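PDB 3F5B: aminoglycoside N(6')acetyltransferase from Legionella pneumophila subsp. pneumophila, which probably transfers an acyl group, presumably acetyl from acetyl-CoA, to an amino group of an aminoglycoside. Local coordinates for residues 29-34 against 100-105. Numbering follows the deposited sequence.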
# COMPACT_ATOMS: atom_id res chain seq x y z
N LEU A 29 12.59 6.27 7.27
CA LEU A 29 13.89 6.07 6.60
C LEU A 29 14.67 4.82 7.11
O LEU A 29 15.23 4.05 6.31
CB LEU A 29 14.73 7.35 6.66
CG LEU A 29 14.36 8.44 5.64
CD1 LEU A 29 15.14 9.71 5.97
CD2 LEU A 29 14.64 8.02 4.19
N GLY A 30 14.67 4.61 8.42
CA GLY A 30 15.32 3.43 8.99
C GLY A 30 14.60 2.19 8.49
O GLY A 30 15.24 1.23 8.02
N TRP A 31 13.27 2.23 8.56
CA TRP A 31 12.42 1.11 8.16
C TRP A 31 12.77 0.59 6.76
O TRP A 31 12.90 -0.60 6.56
CB TRP A 31 10.96 1.54 8.15
CG TRP A 31 10.25 1.46 9.47
CD1 TRP A 31 10.73 0.93 10.65
CD2 TRP A 31 8.91 1.87 9.74
NE1 TRP A 31 9.77 1.01 11.63
CE2 TRP A 31 8.64 1.56 11.08
CE3 TRP A 31 7.90 2.44 8.95
CZ2 TRP A 31 7.40 1.86 11.69
CZ3 TRP A 31 6.68 2.73 9.54
CH2 TRP A 31 6.43 2.44 10.90
N ILE A 32 12.94 1.50 5.81
CA ILE A 32 13.08 1.07 4.43
C ILE A 32 14.52 0.78 4.05
O ILE A 32 14.83 0.58 2.86
CB ILE A 32 12.44 2.08 3.46
CG1 ILE A 32 13.20 3.43 3.49
CG2 ILE A 32 10.94 2.25 3.80
CD1 ILE A 32 12.64 4.51 2.59
N HIS A 33 15.39 0.77 5.05
CA HIS A 33 16.74 0.25 4.90
C HIS A 33 16.97 -1.08 5.65
O HIS A 33 18.12 -1.55 5.78
CB HIS A 33 17.76 1.33 5.28
CG HIS A 33 17.81 2.47 4.30
ND1 HIS A 33 16.99 3.57 4.39
CD2 HIS A 33 18.57 2.64 3.19
CE1 HIS A 33 17.25 4.38 3.38
NE2 HIS A 33 18.20 3.85 2.64
N GLN A 34 15.90 -1.70 6.13
CA GLN A 34 16.02 -3.02 6.75
C GLN A 34 16.15 -4.10 5.67
O GLN A 34 15.48 -4.01 4.62
CB GLN A 34 14.83 -3.33 7.65
CG GLN A 34 14.51 -2.28 8.72
CD GLN A 34 13.23 -2.63 9.46
OE1 GLN A 34 13.27 -3.32 10.46
NE2 GLN A 34 12.08 -2.19 8.94
N PHE A 100 4.42 -1.45 3.03
CA PHE A 100 5.60 -2.01 3.63
C PHE A 100 5.31 -2.24 5.10
O PHE A 100 5.12 -1.28 5.88
CB PHE A 100 6.78 -1.02 3.47
CG PHE A 100 6.99 -0.58 2.03
CD1 PHE A 100 7.80 -1.34 1.17
CD2 PHE A 100 6.39 0.57 1.55
CE1 PHE A 100 8.00 -0.96 -0.16
CE2 PHE A 100 6.58 0.97 0.20
CZ PHE A 100 7.40 0.19 -0.65
N ILE A 101 5.24 -3.52 5.50
CA ILE A 101 5.11 -3.83 6.91
C ILE A 101 6.53 -3.85 7.47
O ILE A 101 7.29 -4.79 7.21
CB ILE A 101 4.42 -5.22 7.21
CG1 ILE A 101 3.13 -5.43 6.42
CG2 ILE A 101 4.22 -5.41 8.75
CD1 ILE A 101 2.12 -4.36 6.57
N CYS A 102 6.85 -2.86 8.29
CA CYS A 102 8.22 -2.58 8.65
C CYS A 102 8.67 -3.13 10.00
O CYS A 102 9.87 -3.14 10.28
CB CYS A 102 8.45 -1.07 8.60
SG CYS A 102 8.19 -0.45 6.90
N ARG A 103 7.71 -3.54 10.84
CA ARG A 103 8.04 -4.23 12.10
C ARG A 103 7.85 -5.72 11.89
O ARG A 103 6.78 -6.16 11.45
CB ARG A 103 7.11 -3.76 13.24
CG ARG A 103 7.44 -2.41 13.85
CD ARG A 103 6.54 -2.17 15.08
NE ARG A 103 6.76 -3.17 16.15
CZ ARG A 103 7.29 -2.89 17.33
NH1 ARG A 103 7.67 -1.65 17.60
NH2 ARG A 103 7.43 -3.83 18.25
N LEU A 104 8.88 -6.52 12.22
CA LEU A 104 8.79 -7.97 12.01
C LEU A 104 7.66 -8.63 12.80
O LEU A 104 7.11 -9.63 12.36
CB LEU A 104 10.12 -8.69 12.31
CG LEU A 104 11.24 -8.48 11.29
CD1 LEU A 104 12.53 -9.11 11.80
CD2 LEU A 104 10.86 -9.06 9.94
N ASP A 105 7.29 -8.06 13.94
CA ASP A 105 6.24 -8.63 14.77
C ASP A 105 4.86 -8.31 14.20
O ASP A 105 3.83 -8.73 14.75
CB ASP A 105 6.40 -8.23 16.26
CG ASP A 105 6.66 -6.72 16.47
OD1 ASP A 105 7.02 -6.00 15.53
OD2 ASP A 105 6.54 -6.26 17.63
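At the end of strand 94-101, a central strand of the GNAT fold, the chain turns past the end of helix 25-31, and Cys102 meets Trp31 and Gln34 there. The Gln34 carboxamide, at the last position of a type I turn from Trp31, illustrates how one side-chain amide can join the end of a helix to the loop leaving a strand. The NE2 of Gln34 spends both of its hydrogens on backbone carbonyls: one bond runs back to Trp31 O (3.0 Å), the other across to Cys102 O (2.8 Å, nearly straight at 168°). Each acceptor lies close to the amide plane and is met on a lone pair, which should fix the rotation of the carboxamide. Trp31 O also receives the backbone N of Gln34. Beside this bridge, Cys102 CB sits over one face of the indole, offset toward the rim, though modelled too close to be trusted in detail. Cys102 SG, anti to the Cys102 carbonyl carbon (chi1 -62°), lies oblique to the five-membered ring of Trp31 and 3.6 Å from Trp31 CE3, on the benzo ring. The directional amide bonds probably help hold helix end against strand end, while buried thiol and indole supply apolar packing.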